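Local coordinates for hypothetical protein EF_2215 (PDB 2NN5) that is of unknown function but belongs to the AHA1 family, binds magnesium in the crystal and probably has the helix-grip fold of SRPBCC proteins, at residues G71-N76 with T93-E98; R53-T58 with I110-K115; G77-I82 with L101-D106. All blocks are in the same frame, centred on the assembly; numbering follows the deposited sequence.

Contact 1 (G71-N76 with T93-E98); sequences GELGVN and TDYAEE
Tyr95 meets Gly74 through the face of its ring, just after Thr93 and Asp94 have turned a corner of the chain, both facing Gly102 of the next strand in a classic beta bulge. At that corner Asp94 OD1 accepts a weak hydrogen bond from Tyr95 N. With CG of Tyr95 anti to the backbone N (chi1 -175°), the loop that follows strand 68-72 passes over one face of the ring: Gly74 CA stands 3.8 Å from the Tyr95 ring centroid, 14° off the normal, in a CH-pi contact, while Gly74 N is 3.4 Å from Tyr95 CZ. At the positive phi of Gly74 (96°) a CB would be jammed against the carbonyl O of Leu73, which by itself calls for glycine. The loop links two neighbouring antiparallel strands, 68-72 and 78-83, at one border of the sheet, and Tyr95 supports it from strand 86-96. At the hydroxyl end of the side chain, Leu73 CB comes to 3.6 Å from Tyr95 OH, the two side chains meeting at a slant. At the other end, Val75 CA lies 4.3 Å from Tyr95 CB. Trp52 of helix 48-56 packs edge-to-face with the Tyr95 ring.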
ATOM      1  N   GLY A  71       2.293 -15.339   6.035  1.00 11.60           N
ATOM      2  CA  GLY A  71       3.158 -16.521   6.071  1.00 12.50           C
ATOM      3  C   GLY A  71       3.608 -16.761   7.495  1.00 12.65           C
ATOM      4  O   GLY A  71       3.083 -17.653   8.176  1.00 15.47           O
ATOM      5  N   GLU A  72       4.542 -15.953   7.961  1.00 11.07           N
ATOM      6  CA  GLU A  72       4.996 -15.955   9.331  1.00 11.11           C
ATOM      7  C   GLU A  72       5.372 -14.539   9.671  1.00 10.34           C
ATOM      8  O   GLU A  72       5.597 -13.705   8.753  1.00 10.51           O
ATOM      9  CB  GLU A  72       6.225 -16.853   9.546  1.00 12.61           C
ATOM     10  CG  GLU A  72       5.930 -18.352   9.453  1.00 14.67           C
ATOM     11  CD  GLU A  72       7.157 -19.172   9.838  1.00 14.75           C
ATOM     12  OE1 GLU A  72       8.140 -19.250   9.021  1.00 18.69           O
ATOM     13  OE2 GLU A  72       7.106 -19.720  10.942  1.00 17.28           O
ATOM     14  N   LEU A  73       5.385 -14.243  10.959  1.00 10.72           N
ATOM     15  CA  LEU A  73       5.806 -12.927  11.430  1.00 11.42           C
ATOM     16  C   LEU A  73       7.246 -12.931  11.886  1.00 11.81           C
ATOM     17  O   LEU A  73       7.899 -13.982  11.828  1.00 14.06           O
ATOM     18  CB  LEU A  73       4.868 -12.402  12.558  1.00 11.53           C
ATOM     19  CG  LEU A  73       3.384 -12.299  12.044  1.00 10.80           C
ATOM     20  CD1 LEU A  73       2.563 -11.762  13.225  1.00 12.76           C
ATOM     21  CD2 LEU A  73       3.217 -11.357  10.841  1.00 11.87           C
ATOM     22  N   GLY A  74       7.769 -11.775  12.299  1.00 12.53           N
ATOM     23  CA  GLY A  74       9.144 -11.741  12.840  1.00 13.12           C
ATOM     24  C   GLY A  74      10.186 -11.345  11.785  1.00 12.85           C
ATOM     25  O   GLY A  74       9.844 -11.072  10.610  1.00 12.46           O
ATOM     26  N   VAL A  75      11.458 -11.357  12.192  1.00 13.52           N
ATOM     27  CA  VAL A  75      12.538 -10.840  11.363  1.00 13.79           C
ATOM     28  C   VAL A  75      12.758 -11.702  10.102  1.00 13.02           C
ATOM     29  O   VAL A  75      13.380 -11.230   9.131  1.00 13.56           O
ATOM     30  CB  VAL A  75      13.836 -10.726  12.199  1.00 15.20           C
ATOM     31  CG1 VAL A  75      14.351 -12.088  12.622  1.00 16.40           C
ATOM     32  CG2 VAL A  75      14.917  -9.948  11.427  1.00 18.07           C
ATOM     33  N   ASN A  76      12.256 -12.948  10.122  1.00 11.60           N
ATOM     34  CA  ASN A  76      12.294 -13.840   8.965  1.00 11.90           C
ATOM     35  C   ASN A  76      10.884 -14.094   8.421  1.00 11.69           C
ATOM     36  O   ASN A  76      10.626 -15.143   7.783  1.00 13.19           O
ATOM     37  CB  ASN A  76      13.021 -15.165   9.321  1.00 12.75           C
ATOM     38  CG  ASN A  76      14.472 -14.923   9.661  1.00 16.35           C
ATOM     39  OD1 ASN A  76      15.096 -14.145   9.017  1.00 18.88           O
ATOM     40  ND2 ASN A  76      14.975 -15.536  10.697  1.00 21.49           N
ATOM     41  N   THR A  93      11.684  -7.683   4.535  1.00 11.45           N
ATOM     42  CA  THR A  93      13.045  -7.198   4.498  1.00 12.29           C
ATOM     43  C   THR A  93      13.332  -6.380   5.758  1.00 12.75           C
ATOM     44  O   THR A  93      14.503  -6.109   6.065  1.00 16.34           O
ATOM     45  CB  THR A  93      13.279  -6.320   3.231  1.00 12.96           C
ATOM     46  OG1 THR A  93      12.316  -5.242   3.231  1.00 13.83           O
ATOM     47  CG2 THR A  93      13.103  -7.175   1.938  1.00 14.68           C
ATOM     48  N   ASP A  94      12.299  -6.006   6.513  1.00 12.25           N
ATOM     49  CA  ASP A  94      12.498  -5.347   7.806  1.00 13.36           C
ATOM     50  C   ASP A  94      11.203  -5.505   8.622  1.00 12.80           C
ATOM     51  O   ASP A  94      10.101  -5.588   8.059  1.00 12.50           O
ATOM     52  CB  ASP A  94      12.802  -3.877   7.620  1.00 15.40           C
ATOM     53  CG  ASP A  94      13.905  -3.414   8.563  1.00 20.14           C
ATOM     54  OD1 ASP A  94      14.315  -4.190   9.479  1.00 21.35           O
ATOM     55  OD2 ASP A  94      14.390  -2.305   8.348  1.00 23.82           O
ATOM     56  N   TYR A  95      11.336  -5.545   9.940  1.00 13.67           N
ATOM     57  CA  TYR A  95      10.213  -5.858  10.805  1.00 13.11           C
ATOM     58  C   TYR A  95      10.452  -5.275  12.188  1.00 13.94           C
ATOM     59  O   TYR A  95      11.433  -5.628  12.822  1.00 15.31           O
ATOM     60  CB  TYR A  95      10.062  -7.390  10.923  1.00 14.26           C
ATOM     61  CG  TYR A  95       8.847  -7.812  11.711  1.00 13.19           C
ATOM     62  CD1 TYR A  95       7.626  -8.107  11.080  1.00 14.40           C
ATOM     63  CD2 TYR A  95       8.918  -7.990  13.101  1.00 15.45           C
ATOM     64  CE1 TYR A  95       6.493  -8.527  11.822  1.00 15.80           C
ATOM     65  CE2 TYR A  95       7.805  -8.398  13.830  1.00 15.06           C
ATOM     66  CZ  TYR A  95       6.614  -8.684  13.186  1.00 16.52           C
ATOM     67  OH  TYR A  95       5.508  -9.089  13.888  1.00 20.46           O
ATOM     68  N   ALA A  96       9.593  -4.338  12.603  1.00 13.36           N
ATOM     69  CA  ALA A  96       9.620  -3.855  13.989  1.00 13.36           C
ATOM     70  C   ALA A  96       8.185  -3.768  14.458  1.00 12.70           C
ATOM     71  O   ALA A  96       7.423  -2.976  13.943  1.00 12.12           O
ATOM     72  CB  ALA A  96      10.312  -2.510  14.094  1.00 14.11           C
ATOM     73  N   GLU A  97       7.824  -4.630  15.416  1.00 14.09           N
ATOM     74  CA  GLU A  97       6.467  -4.714  15.922  0.50 14.37           C
ATOM     75  C   GLU A  97       5.860  -3.354  16.176  1.00 14.62           C
ATOM     76  O   GLU A  97       6.403  -2.532  16.946  1.00 13.96           O
ATOM     77  CB  GLU A  97       6.479  -5.514  17.223  0.50 15.88           C
ATOM     78  CG  GLU A  97       5.131  -5.893  17.775  0.50 17.94           C
ATOM     79  CD  GLU A  97       5.277  -6.709  19.042  0.50 29.69           C
ATOM     80  OE1 GLU A  97       4.271  -6.901  19.743  0.50 25.70           O
ATOM     81  OE2 GLU A  97       6.428  -7.148  19.338  0.50 22.48           O
ATOM     82  N   GLU A  98       4.720  -3.103  15.544  1.00 14.01           N
ATOM     83  CA  GLU A  98       3.906  -1.882  15.727  1.00 14.64           C
ATOM     84  C   GLU A  98       4.596  -0.598  15.277  1.00 13.66           C
ATOM     85  O   GLU A  98       4.147   0.504  15.631  1.00 15.30           O
ATOM     86  CB  GLU A  98       3.331  -1.768  17.174  1.00 14.01           C
ATOM     87  CG  GLU A  98       2.483  -2.969  17.521  1.00 16.50           C
ATOM     88  CD  GLU A  98       2.085  -3.075  18.988  1.00 18.46           C
ATOM     89  OE1 GLU A  98       2.753  -2.482  19.864  1.00 22.39           O
ATOM     90  OE2 GLU A  98       1.058  -3.747  19.247  1.00 21.49           O
TER

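Contact 2 (R53-T58 with I110-K115)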
ATOM      1  N   ARG A  53      -2.271  -4.564  13.251  1.00  9.66           N
ATOM      2  CA  ARG A  53      -2.948  -5.862  13.115  1.00  9.77           C
ATOM      3  C   ARG A  53      -3.388  -6.067  11.678  1.00  8.70           C
ATOM      4  O   ARG A  53      -3.464  -7.203  11.248  1.00  9.70           O
ATOM      5  CB  ARG A  53      -4.148  -5.989  14.057  1.00  9.34           C
ATOM      6  CG  ARG A  53      -3.696  -5.799  15.555  1.00 11.99           C
ATOM      7  CD  ARG A  53      -4.841  -6.017  16.559  1.00 13.52           C
ATOM      8  NE  ARG A  53      -5.384  -7.349  16.358  1.00 13.30           N
ATOM      9  CZ  ARG A  53      -6.563  -7.771  16.839  1.00 14.08           C
ATOM     10  NH1 ARG A  53      -6.973  -9.002  16.553  1.00 14.71           N
ATOM     11  NH2 ARG A  53      -7.302  -6.946  17.597  1.00 16.11           N
ATOM     12  N   TYR A  54      -3.696  -4.974  10.944  1.00  9.00           N
ATOM     13  CA  TYR A  54      -4.128  -5.122   9.565  1.00  9.19           C
ATOM     14  C   TYR A  54      -2.978  -5.476   8.625  1.00  8.64           C
ATOM     15  O   TYR A  54      -3.239  -5.815   7.465  1.00  9.72           O
ATOM     16  CB  TYR A  54      -4.830  -3.831   9.098  1.00  9.28           C
ATOM     17  CG  TYR A  54      -6.196  -3.707   9.747  1.00 10.09           C
ATOM     18  CD1 TYR A  54      -6.312  -3.177  11.041  1.00  9.52           C
ATOM     19  CD2 TYR A  54      -7.354  -4.104   9.070  1.00 10.23           C
ATOM     20  CE1 TYR A  54      -7.545  -3.106  11.679  1.00 11.93           C
ATOM     21  CE2 TYR A  54      -8.601  -3.984   9.679  1.00 11.42           C
ATOM     22  CZ  TYR A  54      -8.682  -3.490  10.978  1.00 10.47           C
ATOM     23  OH  TYR A  54      -9.918  -3.409  11.606  1.00 15.41           O
ATOM     24  N   LEU A  55      -1.736  -5.399   9.127  1.00  9.08           N
ATOM     25  CA  LEU A  55      -0.598  -5.824   8.315  1.00  9.12           C
ATOM     26  C   LEU A  55      -0.108  -7.221   8.701  1.00 10.45           C
ATOM     27  O   LEU A  55       0.795  -7.741   8.052  1.00 10.85           O
ATOM     28  CB  LEU A  55       0.605  -4.875   8.512  1.00 10.25           C
ATOM     29  CG  LEU A  55       0.332  -3.429   8.114  1.00  9.85           C
ATOM     30  CD1 LEU A  55       1.459  -2.483   8.529  1.00 10.00           C
ATOM     31  CD2 LEU A  55       0.138  -3.347   6.640  1.00 13.86           C
ATOM     32  N   THR A  56      -0.607  -7.763   9.831  1.00  9.61           N
ATOM     33  CA  THR A  56       0.019  -8.928  10.455  1.00  9.43           C
ATOM     34  C   THR A  56      -0.962 -10.048  10.792  1.00  9.95           C
ATOM     35  O   THR A  56      -0.533 -11.049  11.361  1.00 11.16           O
ATOM     36  CB  THR A  56       0.784  -8.550  11.734  1.00  9.93           C
ATOM     37  OG1 THR A  56      -0.093  -7.821  12.600  1.00 10.73           O
ATOM     38  CG2 THR A  56       1.977  -7.699  11.351  1.00 11.59           C
ATOM     39  N   GLU A  57      -2.228  -9.908  10.405  1.00 10.83           N
ATOM     40  CA  GLU A  57      -3.256 -10.954  10.663  1.00  9.89           C
ATOM     41  C   GLU A  57      -4.049 -11.213   9.414  1.00  9.87           C
ATOM     42  O   GLU A  57      -4.565 -10.263   8.791  1.00 10.79           O
ATOM     43  CB  GLU A  57      -4.180 -10.544  11.823  1.00 10.93           C
ATOM     44  CG  GLU A  57      -3.411 -10.224  13.119  1.00 11.65           C
ATOM     45  CD  GLU A  57      -4.241  -9.787  14.297  1.00 12.36           C
ATOM     46  OE1 GLU A  57      -5.491  -9.960  14.297  1.00 16.03           O
ATOM     47  OE2 GLU A  57      -3.623  -9.239  15.217  1.00 14.70           O
ATOM     48  N   THR A  58      -4.154 -12.475   8.997  1.00 10.57           N
ATOM     49  CA  THR A  58      -4.719 -12.752   7.678  1.00 10.91           C
ATOM     50  C   THR A  58      -6.161 -12.228   7.554  1.00 11.03           C
ATOM     51  O   THR A  58      -6.548 -11.655   6.524  1.00 12.50           O
ATOM     52  CB  THR A  58      -4.676 -14.226   7.381  1.00 12.89           C
ATOM     53  OG1 THR A  58      -3.286 -14.592   7.275  1.00 12.76           O
ATOM     54  CG2 THR A  58      -5.387 -14.580   6.085  1.00 13.21           C
ATOM     55  N   ILE A 110       8.065  -2.767  -0.845  1.00 10.19           N
ATOM     56  CA  ILE A 110       7.079  -1.853  -0.220  1.00 10.22           C
ATOM     57  C   ILE A 110       7.433  -1.705   1.246  1.00  9.57           C
ATOM     58  O   ILE A 110       8.009  -2.638   1.886  1.00 10.87           O
ATOM     59  CB  ILE A 110       5.653  -2.397  -0.350  1.00 10.32           C
ATOM     60  CG1 ILE A 110       5.517  -3.778   0.309  1.00 11.00           C
ATOM     61  CG2 ILE A 110       5.215  -2.398  -1.862  1.00 11.75           C
ATOM     62  CD1 ILE A 110       4.081  -4.358   0.112  1.00 11.71           C
ATOM     63  N   TYR A 111       7.100  -0.546   1.815  1.00 10.24           N
ATOM     64  CA  TYR A 111       7.516  -0.223   3.204  1.00  9.63           C
ATOM     65  C   TYR A 111       6.395   0.544   3.874  1.00  9.68           C
ATOM     66  O   TYR A 111       5.897   1.532   3.310  1.00 11.01           O
ATOM     67  CB  TYR A 111       8.832   0.565   3.181  1.00 11.47           C
ATOM     68  CG  TYR A 111       9.472   0.704   4.520  1.00 12.86           C
ATOM     69  CD1 TYR A 111      10.282  -0.322   4.994  1.00 13.85           C
ATOM     70  CD2 TYR A 111       9.307   1.858   5.281  1.00 13.67           C
ATOM     71  CE1 TYR A 111      10.910  -0.201   6.268  1.00 14.33           C
ATOM     72  CE2 TYR A 111       9.932   1.999   6.502  1.00 14.78           C
ATOM     73  CZ  TYR A 111      10.709   0.965   7.001  1.00 14.65           C
ATOM     74  OH  TYR A 111      11.341   1.202   8.222  1.00 19.42           O
ATOM     75  N   PHE A 112       5.988   0.053   5.056  1.00  9.85           N
ATOM     76  CA  PHE A 112       4.937   0.671   5.876  1.00  9.90           C
ATOM     77  C   PHE A 112       5.606   1.226   7.129  1.00 10.51           C
ATOM     78  O   PHE A 112       6.262   0.500   7.852  1.00 12.46           O
ATOM     79  CB  PHE A 112       3.884  -0.366   6.280  1.00 10.38           C
ATOM     80  CG  PHE A 112       3.247  -1.065   5.106  1.00  9.19           C
ATOM     81  CD1 PHE A 112       2.019  -0.609   4.560  1.00 10.58           C
ATOM     82  CD2 PHE A 112       3.844  -2.211   4.530  1.00 11.14           C
ATOM     83  CE1 PHE A 112       1.428  -1.289   3.470  1.00 11.34           C
ATOM     84  CE2 PHE A 112       3.257  -2.858   3.401  1.00 10.27           C
ATOM     85  CZ  PHE A 112       2.048  -2.376   2.886  1.00 11.44           C
ATOM     86  N   ASP A 113       5.386   2.502   7.391  1.00 10.81           N
ATOM     87  CA  ASP A 113       5.931   3.182   8.572  1.00 11.72           C
ATOM     88  C   ASP A 113       4.766   3.793   9.349  1.00 11.34           C
ATOM     89  O   ASP A 113       4.028   4.647   8.831  1.00 12.70           O
ATOM     90  CB  ASP A 113       6.843   4.296   8.056  1.00 13.59           C
ATOM     91  CG  ASP A 113       7.721   4.869   9.107  1.00 18.29           C
ATOM     92  OD1 ASP A 113       7.620   4.456  10.276  1.00 22.03           O
ATOM     93  OD2 ASP A 113       8.577   5.721   8.709  1.00 23.09           O
ATOM     94  N   LEU A 114       4.555   3.289  10.558  1.00 12.00           N
ATOM     95  CA  LEU A 114       3.408   3.712  11.347  0.60 12.11           C
ATOM     96  C   LEU A 114       3.858   4.855  12.265  1.00 13.20           C
ATOM     97  O   LEU A 114       4.556   4.611  13.213  1.00 14.78           O
ATOM     98  CB  LEU A 114       2.869   2.508  12.151  0.60 13.74           C
ATOM     99  CG  LEU A 114       2.125   1.418  11.357  0.60 13.17           C
ATOM    100  CD1 LEU A 114       3.019   0.567  10.421  0.60 14.28           C
ATOM    101  CD2 LEU A 114       1.346   0.471  12.298  0.60 13.82           C
ATOM    102  N   LYS A 115       3.465   6.066  11.929  1.00 12.54           N
ATOM    103  CA  LYS A 115       3.873   7.239  12.704  0.60 13.93           C
ATOM    104  C   LYS A 115       2.699   7.696  13.588  1.00 14.48           C
ATOM    105  O   LYS A 115       1.652   8.077  13.098  1.00 16.23           O
ATOM    106  CB  LYS A 115       4.328   8.350  11.739  0.60 14.55           C
ATOM    107  CG  LYS A 115       5.618   8.019  10.954  0.60 16.95           C
ATOM    108  CD  LYS A 115       6.045   9.212  10.076  0.60 17.26           C
ATOM    109  CE  LYS A 115       7.232   8.876   9.155  0.60 19.45           C
ATOM    110  NZ  LYS A 115       7.620   9.967   8.190  0.60 23.73           N
TER
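In the helix-grip fold of the SRPBCC superfamily, to which AHA1-like domains belong, a curved antiparallel sheet wraps round a long helix. Helix 138-157 is probably its counterpart here, with the short helices 48-56 and 58-64 probably closing one end, and the end of helix 48-56 meets the inner strand 108-116 through Leu55. Its two methyl groups divide the work. Leu55 CD2 sits over one face of the Phe112 ring, 4.0 Å from the centroid and 13° off the normal, a CH-pi contact displaced toward the rim, with 3.9 Å from Leu55 CD2 to Phe112 CD1. The other methyl, Leu55 CD1, comes to 3.9 Å from Phe112 CB. In the modelled conformer of Leu114, Leu114 CD1 also lies 3.9 Å from Leu55 CD1, the two side chains running past one another in opposite directions. Leu55 has CG beside its backbone N (chi1 -61°), which sends the forked end toward the strand. Phe112 is further held by an edge-to-face contact with Phe126, and Leu55 also touches Leu101 and Trp64. A side-on salt bridge links Arg53 of helix 48-56 to Glu57, at the N-cap position of the next helix: Arg53 NE bonds Glu57 OE2 at 2.8 Å and Arg53 NH1 bonds Glu57 OE1 at 2.9 Å. That pair takes no part in the interface, where the touching groups are buried hydrocarbon, so helix and strand are joined by dispersion and the exclusion of water.

Contact 3 (G77-I82 with L101-D106); sequences GFWRFI and LGVTWD
Trp79 and Val103 make the CH-pi part of this contact: Val103 CG2 lies over one face of the indole, 4.2 Å from the centroid of the six-membered ring of Trp79 and 9° off its normal, with the two side chains set at about a right angle. Apolar contacts add to it. Val103 CG1 is 4.0 Å from Trp79 CE3, and Leu101 CD2 approaches Trp79 CZ2 at 3.7 Å, from an oblique direction. The first torsion of Leu101 (chi1 -177°) carries its isobutyl group toward Trp79, bringing CD2 up to the indole. Toward the other end of the segments, two aromatic rings meet more loosely, Phe81 CD1 standing 4.3 Å from Trp105 CH2. The indole N-H groups bond outside the two segments: Trp79 NE1 donates to the carbonyl O of Leu55, and Trp105 NE1 to Asp141 OD1, so both are satisfied. The short strands 78-82 and 101-105 run in roughly the same direction, their axes 7.7 Å apart at an angle of 38°. Strand 86-96 lies between them in the antiparallel sheet, and the side chains meet over it; Ile110 of strand 108-116 touches Trp79, Val103 and Trp105, and Trp145 of helix 138-157 packs edge-to-face on Trp105.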
ATOM      1  N   GLY A  77       9.956 -13.175   8.661  1.00 10.41           N
ATOM      2  CA  GLY A  77       8.555 -13.418   8.292  1.00 10.33           C
ATOM      3  C   GLY A  77       8.378 -13.177   6.798  1.00  9.35           C
ATOM      4  O   GLY A  77       9.332 -12.812   6.054  1.00  9.93           O
ATOM      5  N   PHE A  78       7.127 -13.314   6.393  1.00  9.91           N
ATOM      6  CA  PHE A  78       6.773 -13.181   4.987  1.00  9.61           C
ATOM      7  C   PHE A  78       5.252 -13.104   4.849  1.00 10.22           C
ATOM      8  O   PHE A  78       4.516 -13.648   5.681  1.00 10.06           O
ATOM      9  CB  PHE A  78       7.340 -14.318   4.113  1.00 10.57           C
ATOM     10  CG  PHE A  78       6.838 -15.699   4.451  1.00 10.58           C
ATOM     11  CD1 PHE A  78       5.912 -16.329   3.654  1.00 11.84           C
ATOM     12  CD2 PHE A  78       7.422 -16.399   5.485  1.00 11.34           C
ATOM     13  CE1 PHE A  78       5.538 -17.630   3.890  1.00 14.27           C
ATOM     14  CE2 PHE A  78       7.033 -17.713   5.763  1.00 14.47           C
ATOM     15  CZ  PHE A  78       6.058 -18.305   4.965  1.00 14.80           C
ATOM     16  N   TRP A  79       4.820 -12.456   3.770  1.00  9.88           N
ATOM     17  CA  TRP A  79       3.437 -12.551   3.286  1.00  9.74           C
ATOM     18  C   TRP A  79       3.400 -13.569   2.161  1.00 10.63           C
ATOM     19  O   TRP A  79       4.451 -13.923   1.585  1.00 10.48           O
ATOM     20  CB  TRP A  79       2.989 -11.233   2.724  1.00 10.66           C
ATOM     21  CG  TRP A  79       2.610 -10.207   3.798  1.00  9.86           C
ATOM     22  CD1 TRP A  79       2.430 -10.391   5.172  1.00 11.39           C
ATOM     23  CD2 TRP A  79       2.302  -8.814   3.535  1.00  9.72           C
ATOM     24  NE1 TRP A  79       2.042  -9.154   5.771  1.00 10.34           N
ATOM     25  CE2 TRP A  79       1.974  -8.195   4.782  1.00 10.15           C
ATOM     26  CE3 TRP A  79       2.297  -8.019   2.350  1.00 10.51           C
ATOM     27  CZ2 TRP A  79       1.593  -6.850   4.856  1.00  9.88           C
ATOM     28  CZ3 TRP A  79       1.921  -6.640   2.448  1.00 11.34           C
ATOM     29  CH2 TRP A  79       1.588  -6.105   3.689  1.00 10.97           C
ATOM     30  N   ARG A  80       2.204 -14.012   1.816  1.00 10.42           N
ATOM     31  CA  ARG A  80       2.039 -14.803   0.582  1.00 12.20           C
ATOM     32  C   ARG A  80       1.019 -14.087  -0.284  1.00 12.47           C
ATOM     33  O   ARG A  80       0.040 -13.515   0.262  1.00 15.12           O
ATOM     34  CB  ARG A  80       1.492 -16.177   0.874  1.00 14.49           C
ATOM     35  CG  ARG A  80       2.331 -17.051   1.766  1.00 18.97           C
ATOM     36  CD  ARG A  80       1.841 -18.476   1.624  1.00 24.32           C
ATOM     37  NE  ARG A  80       2.517 -19.392   2.537  1.00 28.25           N
ATOM     38  CZ  ARG A  80       2.100 -19.632   3.774  1.00 29.76           C
ATOM     39  NH1 ARG A  80       2.769 -20.504   4.519  1.00 29.46           N
ATOM     40  NH2 ARG A  80       1.001 -19.024   4.259  1.00 29.33           N
ATOM     41  N   PHE A  81       1.218 -14.146  -1.592  1.00 13.57           N
ATOM     42  CA  PHE A  81       0.252 -13.606  -2.554  1.00 13.80           C
ATOM     43  C   PHE A  81      -0.382 -14.791  -3.259  1.00 14.11           C
ATOM     44  O   PHE A  81       0.341 -15.618  -3.812  1.00 14.28           O
ATOM     45  CB  PHE A  81       0.944 -12.671  -3.539  1.00 14.86           C
ATOM     46  CG  PHE A  81       0.054 -12.122  -4.593  1.00 17.42           C
ATOM     47  CD1 PHE A  81      -0.542 -10.881  -4.428  1.00 17.81           C
ATOM     48  CD2 PHE A  81      -0.142 -12.827  -5.770  1.00 21.16           C
ATOM     49  CE1 PHE A  81      -1.361 -10.357  -5.392  1.00 19.83           C
ATOM     50  CE2 PHE A  81      -0.944 -12.310  -6.750  1.00 22.46           C
ATOM     51  CZ  PHE A  81      -1.576 -11.060  -6.553  1.00 21.13           C
ATOM     52  N   ILE A  82      -1.708 -14.886  -3.221  1.00 15.22           N
ATOM     53  CA  ILE A  82      -2.380 -16.071  -3.741  1.00 16.71           C
ATOM     54  C   ILE A  82      -3.455 -15.658  -4.742  1.00 17.58           C
ATOM     55  O   ILE A  82      -4.369 -14.848  -4.420  1.00 19.06           O
ATOM     56  CB  ILE A  82      -3.082 -16.835  -2.588  1.00 18.23           C
ATOM     57  CG1 ILE A  82      -2.105 -17.138  -1.454  1.00 19.20           C
ATOM     58  CG2 ILE A  82      -3.864 -18.032  -3.157  1.00 20.20           C
ATOM     59  CD1 ILE A  82      -1.010 -18.040  -1.801  1.00 24.21           C
ATOM     60  N   LEU A 101       7.365  -2.158   8.631  1.00 11.24           N
ATOM     61  CA  LEU A 101       7.357  -3.432   7.919  1.00 10.17           C
ATOM     62  C   LEU A 101       7.814  -3.184   6.504  1.00  9.35           C
ATOM     63  O   LEU A 101       7.216  -2.365   5.808  1.00 10.70           O
ATOM     64  CB  LEU A 101       5.921  -4.013   7.870  1.00 10.76           C
ATOM     65  CG  LEU A 101       5.791  -5.368   7.208  1.00 11.89           C
ATOM     66  CD1 LEU A 101       6.535  -6.502   7.997  1.00 11.07           C
ATOM     67  CD2 LEU A 101       4.309  -5.737   7.062  1.00 12.21           C
ATOM     68  N   GLY A 102       8.875  -3.880   6.084  1.00  9.17           N
ATOM     69  CA  GLY A 102       9.288  -3.832   4.696  1.00  9.68           C
ATOM     70  C   GLY A 102       9.093  -5.206   4.088  1.00 10.31           C
ATOM     71  O   GLY A 102       9.386  -6.213   4.715  1.00 10.56           O
ATOM     72  N   VAL A 103       8.583  -5.239   2.867  1.00  9.02           N
ATOM     73  CA  VAL A 103       8.193  -6.508   2.192  1.00  8.75           C
ATOM     74  C   VAL A 103       8.640  -6.504   0.747  1.00 10.03           C
ATOM     75  O   VAL A 103       8.558  -5.475   0.080  1.00  9.54           O
ATOM     76  CB  VAL A 103       6.624  -6.722   2.244  1.00  9.48           C
ATOM     77  CG1 VAL A 103       6.293  -8.150   1.865  1.00 10.40           C
ATOM     78  CG2 VAL A 103       6.048  -6.416   3.611  1.00 10.72           C
ATOM     79  N   THR A 104       9.149  -7.640   0.309  1.00 10.46           N
ATOM     80  CA  THR A 104       9.490  -7.722  -1.105  0.60 12.46           C
ATOM     81  C   THR A 104       8.208  -7.683  -1.929  1.00 11.97           C
ATOM     82  O   THR A 104       7.153  -8.172  -1.575  1.00 13.09           O
ATOM     83  CB  THR A 104      10.546  -8.809  -1.452  0.60 13.77           C
ATOM     84  OG1 THR A 104      10.162  -9.686  -2.513  0.60 17.13           O
ATOM     85  CG2 THR A 104      11.120  -9.475  -0.238  0.60  7.62           C
ATOM     86  N   TRP A 105       8.302  -6.970  -3.045  1.00 12.77           N
ATOM     87  CA  TRP A 105       7.136  -6.797  -3.891  1.00 12.93           C
ATOM     88  C   TRP A 105       7.566  -6.768  -5.361  1.00 14.32           C
ATOM     89  O   TRP A 105       8.240  -5.826  -5.779  1.00 13.43           O
ATOM     90  CB  TRP A 105       6.407  -5.514  -3.547  1.00 14.30           C
ATOM     91  CG  TRP A 105       5.140  -5.374  -4.305  1.00 14.24           C
ATOM     92  CD1 TRP A 105       4.898  -4.531  -5.356  1.00 13.33           C
ATOM     93  CD2 TRP A 105       3.937  -6.070  -4.048  1.00 15.33           C
ATOM     94  NE1 TRP A 105       3.602  -4.707  -5.808  1.00 16.05           N
ATOM     95  CE2 TRP A 105       2.983  -5.639  -5.000  1.00 17.25           C
ATOM     96  CE3 TRP A 105       3.555  -6.999  -3.066  1.00 19.89           C
ATOM     97  CZ2 TRP A 105       1.659  -6.124  -5.006  1.00 20.03           C
ATOM     98  CZ3 TRP A 105       2.246  -7.471  -3.068  1.00 20.60           C
ATOM     99  CH2 TRP A 105       1.312  -7.052  -4.051  1.00 20.68           C
ATOM    100  N   ASP A 106       7.207  -7.809  -6.114  1.00 15.86           N
ATOM    101  CA  ASP A 106       7.621  -7.880  -7.538  1.00 17.49           C
ATOM    102  C   ASP A 106       9.180  -7.849  -7.428  1.00 17.06           C
ATOM    103  O   ASP A 106       9.801  -8.562  -6.592  1.00 17.91           O
ATOM    104  CB  ASP A 106       7.003  -6.674  -8.325  1.00 18.66           C
ATOM    105  CG  ASP A 106       6.920  -6.873  -9.857  1.00 23.65           C
ATOM    106  OD1 ASP A 106       7.984  -6.957 -10.502  1.00 23.04           O
ATOM    107  OD2 ASP A 106       5.771  -6.840 -10.417  1.00 29.82           O
TER

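Contact 1 is a surface contact, whereas contacts 2 and 3 are buried. All three reach the same antiparallel sheet. Contact 1 lays a glycine backbone on a tyrosine ring; the other two are built from branched aliphatic and aromatic side chains, contact 2 joining a helix to a strand and contact 3 two strands separated by a third. Contacts 2 and 3 are joined through the neighbouring strands 108-116 and 100-105: Phe112 N lies 2.8 Å from Leu101 O, a probable backbone hydrogen bond, and Phe112 CE2 packs on Trp79 CH2. Contact 1 joins contact 3 where Tyr95 CD1 meets Leu101 CD1, and contact 2 where Leu73 CD1 approaches Thr56 O.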